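Local coordinates for protein hydrazine synthase subunit alpha (Candidatus Kuenenia stuttgartiensis, PDB 5C2V) that condenses hydroxylamine formed in the gamma subunit with ammonia to make hydrazine, as the two-heme alpha subunit of the anammox hydrazine synthase complex, at residues 176-180 with 244-248; 475-479 with 777-781; 503-508 with 640-644; 684-689 with 764-768. All coordinates share one frame; numbering follows the deposited sequence.

Contact 1 of 4, residues 176-180 with 244-248; sequences MDEFH and VQANG
Glu178 and Ala246 bring the two backbones to their nearest approach, 6.4 Å between CA atoms, where a type I beta turn from Asp177 to His180 faces the end of strand 239-245 and the loop that follows it. No direct hydrogen bond spans the gap. Glu178 reaches over it with CG anti to its own carbonyl carbon (chi1 -64°) and the chain extended beyond, which lays the carboxylate along the backbone of Ala246 and Asn247. Its OE1 lies 3.2 Å from the methyl CB of Ala246, while OE2 comes to 3.3 Å from CA of Asn247. A water joins the segments: it donates to OE1 of Glu178 and to O of Val244, and it accepts from N of Ala246 at 2.6 Å. The other oxygen, OE2, takes a hydrogen bond from the indole NE1 of Trp545 in the middle domain, so both carboxylate oxygens have a donor. Beside this polar bridge the far end of the Phe179 ring comes obliquely against Val244, at the strand end, and Ala246 just beyond it: CZ meets CB of Ala246 at 3.8 Å, and CE2 meets CG1 of Val244 at 4.1 Å. Asn247 OD1 accepts from Arg503, and its side chain lies about 7 Å from a bound heme c. The contact thus couples the loop between strands 154-171 and 186-191 to a four-stranded antiparallel sheet, consistent with a blade of the N-terminal six-bladed propeller, through a carboxylate whose charge is probably eased by the water and the indole N-H.

Contact 2 of 4, residues 475-479 with 777-781; sequences STRFR and PGYLV
The C-terminal tail of the chain, residues 777-781, settles here against a loop of the middle domain, with Tyr779 lying across the 475-479 backbone. CB of Arg479 sits over the centre of the Tyr779 ring, 3.5 Å from its centroid and only 8° off the normal, a CH-pi contact. CG of Tyr779 is anti to the backbone N (chi1 175°), which swings the ring under Arg479 while its edge runs past the backbone of Arg477 and Phe478. The Arg479 guanidinium stands steeply to the ring, its plane turned 80° from it.

Farther along the tail, N of Val781 donates to O of Thr476 at 3.2 Å, approaching in the carbonyl plane on a lone pair. The same oxygen lies 3.3 Å from CA of Leu780 in a CA-H...O contact, and CA of Arg477 makes a similar one to O of Tyr779. CG2 of Val781 packs 3.7 Å from CA of Thr476. One water donates both to O of Arg477 and to O of Tyr779, at 2.6 Å from the latter.

The polar links described therefore run through main-chain atoms, and the tail is held by one direct backbone hydrogen bond, a water bridge between two carbonyls and the CH-pi contact, with no salt bridge between the segments.

Contact 3 of 4, residues 503-508 with 640-644; sequences RGIIGY and KQRTV
Thr643 places OG1 trans to the main-chain N (chi1 -167°), and this aims the hydroxyl at Arg503, whose carbonyl O accepts its hydrogen bond at 2.6 Å, in the carbonyl plane and on a lone pair. Arg642 starts out extended and bends at chi3 (66°), which carries the guanidinium alongside Ile505, the two side chains pointing the same way. CD1 of Ile505 covers one face of that group, 3.5 Å from NH2 of Arg642, and the edge of the Tyr508 ring comes up near its plane. The charge itself is met by Glu759 of helix 751-762, which forms a salt bridge with NH2 and also bonds to Tyr508 OH. Between these two side-chain contacts, N of Ile505 donates to O of Arg642 at 2.8 Å (157° at the hydrogen). Gln641 passes its CG 3.5 Å from O of Ile505 and sets NE2 at 3.5 Å from CG1 of Ile506; its amide is bonded on both sides, NE2 to Gln466 and OE1 to Tyr468. Gly504, a glycine, and Thr643 approach to 4.2 Å between CA atoms. The arrangement is that of a non-regular segment lying along strand 503-510 of the middle-domain sheet, which carries a classic beta bulge at Ile506 and Gly507, opposite Ile464, and it joins that sheet to the C-terminal cytochrome c domain.

Contact 4 of 4, residues 684-689 with 764-768; sequences AYSRAY and GAQWD. With CA (calcium ion), chain Z.
Trp767 is packed directly against Tyr685, Ser686 and Tyr689. CA of Tyr685 sits over the six-membered ring of the indole, 3.8 Å from its centroid and 9° off the normal. The Tyr685 ring directs its edge at the face of the five-membered ring, with planes at 72°, although the closeness of that approach is doubtful in the model. Tyr689 is engaged the other way round: the indole turns its edge to the face of this tyrosine, with centroids 5.6 Å apart, and CB of Trp767 stands over the same face. CE1 of Tyr689 in turn lies over the centre of the Tyr685 ring, on the face opposite CB of Ala684. The hydroxyl of Ser686 comes to 3.6 Å from CZ3 of Trp767. With CG anti to the backbone N (chi1 -172°), the Tyr689 ring extends from its helix to the other segment, where OH donates to O of Ala765 at 2.9 Å, in the carbonyl plane.

A second shell fixes these groups. Tyr689 OH also bonds to N of Gly497, and Ser686, at the N-cap of helix 687-692, bonds through OG to Gln651. Next to Trp767, OD1 of Asp768 binds the calcium ion at 2.3 Å, together with two waters, Asp774 and the carbonyls of Ile770 and Gly772, while OD2 forms a salt bridge with Arg647. Gly764, just beyond helix 751-762, closes its C-terminal end in a Schellman motif. The result is an aromatic cluster in the C-terminal heme domain, joining the start of one helix to the exit of another beside a calcium-binding loop.

How the contacts relate
From the N terminus, contact 1 closes first, joining a loop after strand 154-171 to the end of strand 239-245. Contact 2 then opens in the middle domain and closes only at the C terminus, so its span encloses contacts 3 and 4, which follow one another without crossing. Contact 3 ties the middle-domain sheet to the region before helix 646-657, and contact 4 ties two parts of the cytochrome c domain. Several meet in space: Phe478 packs on Met176 and His180, contacts 1 and 3 meet through Asn247 and Arg503, Arg503 also touches Gln766, and Trp767 lies against Pro777. Together they connect the N-terminal, middle and C-terminal parts of the chain.

Contact 1 of 4, residues 176-180 with 244-248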
loop_
_atom_site.group_PDB
_atom_site.type_symbol
_atom_site.label_atom_id
_atom_site.label_comp_id
_atom_site.label_asym_id
_atom_site.label_seq_id
_atom_site.Cartn_x
_atom_site.Cartn_y
_atom_site.Cartn_z
ATOM N N MET D 176 -25.190 6.095 -13.369
ATOM C CA MET D 176 -23.739 5.978 -13.279
ATOM C C MET D 176 -23.308 5.516 -11.891
ATOM O O MET D 176 -23.850 5.972 -10.885
ATOM C CB MET D 176 -23.068 7.315 -13.607
ATOM C CG MET D 176 -22.659 7.483 -15.062
ATOM S SD MET D 176 -22.030 9.140 -15.402
ATOM C CE MET D 176 -21.427 8.944 -17.076
ATOM N N ASP D 177 -22.333 4.614 -11.836
ATOM C CA ASP D 177 -21.767 4.211 -10.554
ATOM C C ASP D 177 -20.713 5.220 -10.109
ATOM O O ASP D 177 -20.590 6.299 -10.690
ATOM C CB ASP D 177 -21.181 2.789 -10.614
ATOM C CG ASP D 177 -19.978 2.664 -11.544
ATOM O OD1 ASP D 177 -19.507 3.677 -12.102
ATOM O OD2 ASP D 177 -19.489 1.526 -11.710
ATOM N N GLU D 178 -19.957 4.868 -9.078
ATOM C CA GLU D 178 -18.962 5.772 -8.517
ATOM C C GLU D 178 -17.716 5.886 -9.402
ATOM O O GLU D 178 -16.909 6.800 -9.234
ATOM C CB GLU D 178 -18.593 5.312 -7.105
ATOM C CG GLU D 178 -19.771 5.388 -6.137
ATOM C CD GLU D 178 -19.546 4.606 -4.858
ATOM O OE1 GLU D 178 -19.252 3.396 -4.941
ATOM O OE2 GLU D 178 -19.672 5.201 -3.766
ATOM N N PHE D 179 -17.568 4.958 -10.342
ATOM C CA PHE D 179 -16.488 5.014 -11.324
ATOM C C PHE D 179 -16.952 5.664 -12.626
ATOM O O PHE D 179 -16.210 5.700 -13.610
ATOM C CB PHE D 179 -15.939 3.613 -11.600
ATOM C CG PHE D 179 -15.198 3.014 -10.439
ATOM C CD1 PHE D 179 -14.224 3.741 -9.775
ATOM C CD2 PHE D 179 -15.480 1.729 -10.009
ATOM C CE1 PHE D 179 -13.540 3.193 -8.706
ATOM C CE2 PHE D 179 -14.800 1.176 -8.940
ATOM C CZ PHE D 179 -13.829 1.910 -8.286
ATOM N N HIS D 180 -18.191 6.151 -12.618
ATOM C CA HIS D 180 -18.833 6.769 -13.780
ATOM C C HIS D 180 -19.035 5.781 -14.927
ATOM O O HIS D 180 -19.119 6.176 -16.090
ATOM C CB HIS D 180 -18.034 7.981 -14.270
ATOM C CG HIS D 180 -17.773 9.003 -13.210
ATOM N ND1 HIS D 180 -16.625 9.010 -12.449
ATOM C CD2 HIS D 180 -18.514 10.054 -12.781
ATOM C CE1 HIS D 180 -16.667 10.021 -11.598
ATOM N NE2 HIS D 180 -17.805 10.669 -11.781
ATOM N N VAL D 244 -18.982 -3.827 -4.437
ATOM C CA VAL D 244 -17.958 -2.852 -4.768
ATOM C C VAL D 244 -18.033 -1.692 -3.790
ATOM O O VAL D 244 -18.989 -0.916 -3.815
ATOM C CB VAL D 244 -18.119 -2.323 -6.208
ATOM C CG1 VAL D 244 -17.091 -1.238 -6.495
ATOM C CG2 VAL D 244 -18.000 -3.460 -7.210
ATOM N N GLN D 245 -17.030 -1.565 -2.927
ATOM C CA GLN D 245 -16.995 -0.415 -2.042
ATOM C C GLN D 245 -15.993 0.582 -2.606
ATOM O O GLN D 245 -14.776 0.443 -2.437
ATOM C CB GLN D 245 -16.617 -0.843 -0.623
ATOM C CG GLN D 245 -17.495 -1.955 -0.060
ATOM C CD GLN D 245 -18.892 -1.479 0.294
ATOM O OE1 GLN D 245 -19.069 -0.389 0.837
ATOM N NE2 GLN D 245 -19.892 -2.294 -0.020
ATOM N N ALA D 246 -16.540 1.577 -3.300
ATOM C CA ALA D 246 -15.776 2.649 -3.924
ATOM C C ALA D 246 -15.879 4.008 -3.232
ATOM O O ALA D 246 -15.285 4.973 -3.714
ATOM C CB ALA D 246 -16.189 2.784 -5.384
ATOM N N ASN D 247 -16.628 4.098 -2.133
ATOM C CA ASN D 247 -17.097 5.401 -1.643
ATOM C C ASN D 247 -15.972 6.408 -1.434
ATOM O O ASN D 247 -15.057 6.180 -0.651
ATOM C CB ASN D 247 -17.875 5.229 -0.332
ATOM C CG ASN D 247 -18.461 6.538 0.185
ATOM O OD1 ASN D 247 -18.552 7.527 -0.544
ATOM N ND2 ASN D 247 -18.860 6.546 1.452
ATOM N N GLY D 248 -16.082 7.541 -2.120
ATOM C CA GLY D 248 -15.068 8.577 -2.083
ATOM C C GLY D 248 -13.652 8.122 -2.390
ATOM O O GLY D 248 -13.403 7.390 -3.348
HETATM O O HOH W 1 -19.177 1.732 -3.135
#

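Contact 2 of 4, residues 475-479 with 777-781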
loop_
_atom_site.group_PDB
_atom_site.type_symbol
_atom_site.label_atom_id
_atom_site.label_comp_id
_atom_site.label_asym_id
_atom_site.label_seq_id
_atom_site.Cartn_x
_atom_site.Cartn_y
_atom_site.Cartn_z
ATOM N N SER D 475 -25.388 15.179 -22.021
ATOM C CA SER D 475 -23.941 15.000 -22.079
ATOM C C SER D 475 -23.194 16.314 -22.289
ATOM O O SER D 475 -21.967 16.358 -22.199
ATOM C CB SER D 475 -23.576 14.012 -23.190
ATOM O OG SER D 475 -24.023 14.475 -24.453
ATOM N N THR D 476 -23.931 17.380 -22.582
ATOM C CA THR D 476 -23.310 18.686 -22.765
ATOM C C THR D 476 -23.130 19.405 -21.427
ATOM O O THR D 476 -22.385 20.380 -21.334
ATOM C CB THR D 476 -24.137 19.574 -23.720
ATOM O OG1 THR D 476 -25.370 19.949 -23.093
ATOM C CG2 THR D 476 -24.429 18.830 -25.017
ATOM N N ARG D 477 -23.826 18.927 -20.399
ATOM C CA ARG D 477 -23.711 19.499 -19.061
ATOM C C ARG D 477 -22.787 18.724 -18.115
ATOM O O ARG D 477 -22.572 19.148 -16.980
ATOM C CB ARG D 477 -25.098 19.619 -18.426
ATOM C CG ARG D 477 -25.985 20.665 -19.080
ATOM C CD ARG D 477 -25.574 22.071 -18.671
ATOM N NE ARG D 477 -25.863 22.336 -17.264
ATOM C CZ ARG D 477 -25.653 23.502 -16.662
ATOM N NH1 ARG D 477 -25.148 24.522 -17.344
ATOM N NH2 ARG D 477 -25.948 23.649 -15.378
ATOM N N PHE D 478 -22.236 17.601 -18.571
ATOM C CA PHE D 478 -21.433 16.755 -17.686
ATOM C C PHE D 478 -20.167 16.215 -18.350
ATOM O O PHE D 478 -20.201 15.732 -19.482
ATOM C CB PHE D 478 -22.280 15.590 -17.164
ATOM C CG PHE D 478 -21.515 14.613 -16.310
ATOM C CD1 PHE D 478 -21.152 14.939 -15.013
ATOM C CD2 PHE D 478 -21.174 13.363 -16.802
ATOM C CE1 PHE D 478 -20.454 14.041 -14.226
ATOM C CE2 PHE D 478 -20.477 12.460 -16.019
ATOM C CZ PHE D 478 -20.116 12.799 -14.729
ATOM N N ARG D 479 -19.056 16.287 -17.624
ATOM C CA ARG D 479 -17.766 15.829 -18.130
ATOM C C ARG D 479 -16.980 15.071 -17.063
ATOM O O ARG D 479 -16.886 15.511 -15.917
ATOM C CB ARG D 479 -16.945 17.017 -18.641
ATOM C CG ARG D 479 -15.605 16.636 -19.245
ATOM C CD ARG D 479 -15.785 15.763 -20.474
ATOM N NE ARG D 479 -14.516 15.221 -20.950
ATOM C CZ ARG D 479 -13.732 15.825 -21.836
ATOM N NH1 ARG D 479 -14.086 16.995 -22.350
ATOM N NH2 ARG D 479 -12.594 15.257 -22.212
ATOM N N PRO D 777 -23.737 27.812 -12.351
ATOM C CA PRO D 777 -22.586 27.761 -13.264
ATOM C C PRO D 777 -21.868 26.413 -13.287
ATOM O O PRO D 777 -21.674 25.796 -12.241
ATOM C CB PRO D 777 -21.661 28.847 -12.713
ATOM C CG PRO D 777 -22.586 29.831 -12.098
ATOM C CD PRO D 777 -23.706 29.021 -11.507
ATOM N N GLY D 778 -21.477 25.969 -14.479
ATOM C CA GLY D 778 -20.796 24.696 -14.633
ATOM C C GLY D 778 -20.433 24.375 -16.071
ATOM O O GLY D 778 -20.618 25.198 -16.969
ATOM N N TYR D 779 -19.913 23.168 -16.280
ATOM C CA TYR D 779 -19.461 22.708 -17.592
ATOM C C TYR D 779 -20.560 22.760 -18.651
ATOM O O TYR D 779 -21.653 22.233 -18.449
ATOM C CB TYR D 779 -18.917 21.281 -17.475
ATOM C CG TYR D 779 -18.532 20.637 -18.790
ATOM C CD1 TYR D 779 -17.279 20.849 -19.349
ATOM C CD2 TYR D 779 -19.416 19.800 -19.460
ATOM C CE1 TYR D 779 -16.920 20.255 -20.545
ATOM C CE2 TYR D 779 -19.067 19.203 -20.658
ATOM C CZ TYR D 779 -17.818 19.434 -21.195
ATOM O OH TYR D 779 -17.467 18.840 -22.386
ATOM N N LEU D 780 -20.262 23.400 -19.777
ATOM C CA LEU D 780 -21.205 23.469 -20.889
ATOM C C LEU D 780 -20.505 23.414 -22.245
ATOM O O LEU D 780 -19.508 24.102 -22.466
ATOM C CB LEU D 780 -22.047 24.743 -20.788
ATOM C CG LEU D 780 -23.045 25.010 -21.918
ATOM C CD1 LEU D 780 -24.011 23.847 -22.078
ATOM C CD2 LEU D 780 -23.799 26.307 -21.668
ATOM N N VAL D 781 -21.037 22.597 -23.150
ATOM C CA VAL D 781 -20.568 22.557 -24.531
ATOM C C VAL D 781 -21.753 22.470 -25.489
ATOM O O VAL D 781 -21.799 23.169 -26.500
ATOM C CB VAL D 781 -19.621 21.364 -24.797
ATOM C CG1 VAL D 781 -18.314 21.529 -24.033
ATOM C CG2 VAL D 781 -20.302 20.050 -24.445
HETATM O O HOH W 2 -22.903 21.579 -16.303
#

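Contact 3 of 4, residues 503-508 with 640-644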
loop_
_atom_site.group_PDB
_atom_site.type_symbol
_atom_site.label_atom_id
_atom_site.label_comp_id
_atom_site.label_asym_id
_atom_site.label_seq_id
_atom_site.Cartn_x
_atom_site.Cartn_y
_atom_site.Cartn_z
ATOM N N ARG D 503 -23.567 14.209 -2.699
ATOM C CA ARG D 503 -24.190 13.705 -1.484
ATOM C C ARG D 503 -24.763 14.856 -0.666
ATOM O O ARG D 503 -24.481 16.023 -0.939
ATOM C CB ARG D 503 -23.192 12.896 -0.656
ATOM C CG ARG D 503 -21.873 13.593 -0.393
ATOM C CD ARG D 503 -20.813 12.575 -0.018
ATOM N NE ARG D 503 -20.523 11.674 -1.129
ATOM C CZ ARG D 503 -19.824 10.550 -1.018
ATOM N NH1 ARG D 503 -19.348 10.178 0.163
ATOM N NH2 ARG D 503 -19.607 9.792 -2.084
ATOM N N GLY D 504 -25.576 14.525 0.330
ATOM C CA GLY D 504 -26.216 15.537 1.150
ATOM C C GLY D 504 -26.392 15.069 2.578
ATOM O O GLY D 504 -26.072 13.928 2.911
ATOM N N ILE D 505 -26.892 15.955 3.430
ATOM C CA ILE D 505 -26.986 15.667 4.854
ATOM C C ILE D 505 -28.342 15.086 5.240
ATOM O O ILE D 505 -29.364 15.769 5.164
ATOM C CB ILE D 505 -26.731 16.935 5.694
ATOM C CG1 ILE D 505 -25.404 17.581 5.294
ATOM C CG2 ILE D 505 -26.745 16.605 7.178
ATOM C CD1 ILE D 505 -25.103 18.869 6.033
ATOM N N ILE D 506 -28.346 13.821 5.650
ATOM C CA ILE D 506 -29.542 13.220 6.229
ATOM C C ILE D 506 -29.875 13.971 7.506
ATOM O O ILE D 506 -31.023 14.360 7.730
ATOM C CB ILE D 506 -29.357 11.719 6.530
ATOM C CG1 ILE D 506 -29.606 10.890 5.273
ATOM C CG2 ILE D 506 -30.307 11.268 7.631
ATOM C CD1 ILE D 506 -29.521 9.400 5.500
ATOM N N GLY D 507 -28.863 14.185 8.339
ATOM C CA GLY D 507 -29.059 14.986 9.535
ATOM C C GLY D 507 -28.117 14.633 10.664
ATOM O O GLY D 507 -27.336 13.699 10.556
ATOM N N TYR D 508 -28.207 15.368 11.765
ATOM C CA TYR D 508 -27.304 15.155 12.888
ATOM C C TYR D 508 -28.016 14.520 14.072
ATOM O O TYR D 508 -29.207 14.744 14.282
ATOM C CB TYR D 508 -26.670 16.475 13.321
ATOM C CG TYR D 508 -25.769 17.109 12.288
ATOM C CD1 TYR D 508 -24.395 16.908 12.323
ATOM C CD2 TYR D 508 -26.288 17.928 11.292
ATOM C CE1 TYR D 508 -23.565 17.499 11.392
ATOM C CE2 TYR D 508 -25.464 18.522 10.355
ATOM C CZ TYR D 508 -24.103 18.302 10.409
ATOM O OH TYR D 508 -23.276 18.888 9.478
ATOM N N LYS D 640 -36.793 18.225 0.248
ATOM C CA LYS D 640 -36.259 19.267 1.117
ATOM C C LYS D 640 -34.927 18.923 1.796
ATOM O O LYS D 640 -34.426 19.709 2.600
ATOM C CB LYS D 640 -37.309 19.616 2.173
ATOM C CG LYS D 640 -38.702 19.757 1.579
ATOM C CD LYS D 640 -39.758 20.023 2.632
ATOM C CE LYS D 640 -39.704 21.457 3.114
ATOM N NZ LYS D 640 -40.852 21.766 4.010
ATOM N N GLN D 641 -34.363 17.758 1.486
ATOM C CA GLN D 641 -33.106 17.335 2.108
ATOM C C GLN D 641 -31.962 18.290 1.764
ATOM O O GLN D 641 -31.718 18.590 0.595
ATOM C CB GLN D 641 -32.744 15.909 1.684
ATOM C CG GLN D 641 -31.664 15.268 2.546
ATOM C CD GLN D 641 -31.312 13.862 2.098
ATOM O OE1 GLN D 641 -31.054 13.620 0.919
ATOM N NE2 GLN D 641 -31.304 12.925 3.040
ATOM N N ARG D 642 -31.258 18.755 2.793
ATOM C CA ARG D 642 -30.259 19.809 2.639
ATOM C C ARG D 642 -28.866 19.286 2.295
ATOM O O ARG D 642 -28.424 18.261 2.816
ATOM C CB ARG D 642 -30.187 20.649 3.918
ATOM C CG ARG D 642 -29.299 21.880 3.813
ATOM C CD ARG D 642 -29.295 22.676 5.109
ATOM N NE ARG D 642 -28.670 21.944 6.207
ATOM C CZ ARG D 642 -27.398 22.080 6.568
ATOM N NH1 ARG D 642 -26.609 22.926 5.918
ATOM N NH2 ARG D 642 -26.913 21.374 7.581
ATOM N N THR D 643 -28.184 20.008 1.410
ATOM C CA THR D 643 -26.791 19.732 1.076
ATOM C C THR D 643 -26.020 21.044 0.983
ATOM O O THR D 643 -26.616 22.121 0.973
ATOM C CB THR D 643 -26.653 18.968 -0.252
ATOM O OG1 THR D 643 -25.319 18.459 -0.378
ATOM C CG2 THR D 643 -26.955 19.885 -1.428
ATOM N N VAL D 644 -24.696 20.953 0.927
ATOM C CA VAL D 644 -23.867 22.139 0.755
ATOM C C VAL D 644 -23.281 22.185 -0.653
ATOM O O VAL D 644 -22.496 21.320 -1.038
ATOM C CB VAL D 644 -22.723 22.191 1.783
ATOM C CG1 VAL D 644 -21.912 23.464 1.603
ATOM C CG2 VAL D 644 -23.277 22.109 3.196
#

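Contact 4 of 4, residues 684-689 with 764-768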
loop_
_atom_site.group_PDB
_atom_site.type_symbol
_atom_site.label_atom_id
_atom_site.label_comp_id
_atom_site.label_asym_id
_atom_site.label_seq_id
_atom_site.Cartn_x
_atom_site.Cartn_y
_atom_site.Cartn_z
ATOM N N ALA D 684 -14.558 23.872 -15.829
ATOM C CA ALA D 684 -15.532 23.245 -14.944
ATOM C C ALA D 684 -15.878 24.161 -13.781
ATOM O O ALA D 684 -17.027 24.575 -13.621
ATOM C CB ALA D 684 -15.005 21.915 -14.428
ATOM N N TYR D 685 -14.862 24.477 -12.982
ATOM C CA TYR D 685 -15.036 25.206 -11.733
ATOM C C TYR D 685 -14.448 26.610 -11.790
ATOM O O TYR D 685 -13.835 26.998 -12.782
ATOM C CB TYR D 685 -14.382 24.432 -10.588
ATOM C CG TYR D 685 -14.501 22.941 -10.747
ATOM C CD1 TYR D 685 -15.699 22.306 -10.478
ATOM C CD2 TYR D 685 -13.410 22.161 -11.128
ATOM C CE1 TYR D 685 -15.829 20.949 -10.612
ATOM C CE2 TYR D 685 -13.533 20.794 -11.258
ATOM C CZ TYR D 685 -14.745 20.196 -10.998
ATOM O OH TYR D 685 -14.875 18.835 -11.125
ATOM N N SER D 686 -14.620 27.358 -10.705
ATOM C CA SER D 686 -14.129 28.727 -10.633
ATOM C C SER D 686 -12.686 28.776 -10.141
ATOM O O SER D 686 -12.047 27.741 -9.943
ATOM C CB SER D 686 -15.023 29.571 -9.722
ATOM O OG SER D 686 -15.050 29.053 -8.404
ATOM N N ARG D 687 -12.180 29.989 -9.946
ATOM C CA ARG D 687 -10.809 30.190 -9.491
ATOM C C ARG D 687 -10.619 29.730 -8.049
ATOM O O ARG D 687 -9.629 29.072 -7.722
ATOM C CB ARG D 687 -10.416 31.663 -9.629
ATOM C CG ARG D 687 -9.051 31.999 -9.051
ATOM C CD ARG D 687 -7.958 31.175 -9.709
ATOM N NE ARG D 687 -7.838 31.466 -11.133
ATOM C CZ ARG D 687 -7.123 30.738 -11.984
ATOM N NH1 ARG D 687 -6.467 29.669 -11.554
ATOM N NH2 ARG D 687 -7.066 31.076 -13.265
ATOM N N ALA D 688 -11.572 30.081 -7.189
ATOM C CA ALA D 688 -11.489 29.747 -5.771
ATOM C C ALA D 688 -11.496 28.238 -5.544
ATOM O O ALA D 688 -10.740 27.723 -4.719
ATOM C CB ALA D 688 -12.631 30.402 -5.010
ATOM N N TYR D 689 -12.347 27.533 -6.283
ATOM C CA TYR D 689 -12.441 26.083 -6.155
ATOM C C TYR D 689 -11.156 25.412 -6.625
ATOM O O TYR D 689 -10.648 24.502 -5.971
ATOM C CB TYR D 689 -13.635 25.542 -6.946
ATOM C CG TYR D 689 -13.905 24.073 -6.702
ATOM C CD1 TYR D 689 -13.348 23.096 -7.518
ATOM C CD2 TYR D 689 -14.714 23.663 -5.650
ATOM C CE1 TYR D 689 -13.591 21.753 -7.296
ATOM C CE2 TYR D 689 -14.964 22.323 -5.421
ATOM C CZ TYR D 689 -14.400 21.373 -6.245
ATOM O OH TYR D 689 -14.647 20.038 -6.018
ATOM N N GLY D 764 -16.960 15.996 1.477
ATOM C CA GLY D 764 -16.123 15.604 0.357
ATOM C C GLY D 764 -15.725 16.757 -0.546
ATOM O O GLY D 764 -15.087 16.544 -1.577
ATOM N N ALA D 765 -16.117 17.970 -0.164
ATOM C CA ALA D 765 -15.697 19.191 -0.851
ATOM C C ALA D 765 -16.056 19.191 -2.333
ATOM O O ALA D 765 -15.210 19.462 -3.184
ATOM C CB ALA D 765 -14.196 19.403 -0.675
ATOM N N GLN D 766 -17.315 18.890 -2.636
ATOM C CA GLN D 766 -17.777 18.882 -4.017
ATOM C C GLN D 766 -17.955 20.299 -4.553
ATOM O O GLN D 766 -17.717 21.281 -3.850
ATOM C CB GLN D 766 -19.095 18.111 -4.146
ATOM C CG GLN D 766 -19.002 16.627 -3.828
ATOM C CD GLN D 766 -19.063 16.346 -2.341
ATOM O OE1 GLN D 766 -19.234 17.258 -1.532
ATOM N NE2 GLN D 766 -18.929 15.077 -1.971
ATOM N N TRP D 767 -18.377 20.379 -5.808
ATOM C CA TRP D 767 -18.655 21.637 -6.489
ATOM C C TRP D 767 -20.134 21.676 -6.830
ATOM O O TRP D 767 -20.881 22.537 -6.363
ATOM C CB TRP D 767 -17.794 21.770 -7.749
ATOM C CG TRP D 767 -18.359 22.668 -8.821
ATOM C CD1 TRP D 767 -19.164 22.296 -9.861
ATOM C CD2 TRP D 767 -18.111 24.071 -8.991
ATOM N NE1 TRP D 767 -19.459 23.385 -10.646
ATOM C CE2 TRP D 767 -18.823 24.485 -10.137
ATOM C CE3 TRP D 767 -17.369 25.018 -8.280
ATOM C CZ2 TRP D 767 -18.811 25.805 -10.587
ATOM C CZ3 TRP D 767 -17.362 26.329 -8.728
ATOM C CH2 TRP D 767 -18.078 26.709 -9.870
ATOM N N ASP D 768 -20.550 20.717 -7.649
ATOM C CA ASP D 768 -21.943 20.584 -8.010
ATOM C C ASP D 768 -22.533 19.462 -7.168
ATOM O O ASP D 768 -22.289 18.285 -7.428
ATOM C CB ASP D 768 -22.061 20.283 -9.507
ATOM C CG ASP D 768 -23.417 20.621 -10.069
ATOM O OD1 ASP D 768 -24.425 20.339 -9.397
ATOM O OD2 ASP D 768 -23.472 21.174 -11.187
HETATM CA CA CA Z . -25.954 19.531 -10.967
HETATM O O HOH W 3 -24.861 20.598 -12.825
HETATM O O HOH W 4 -24.699 17.526 -11.294
#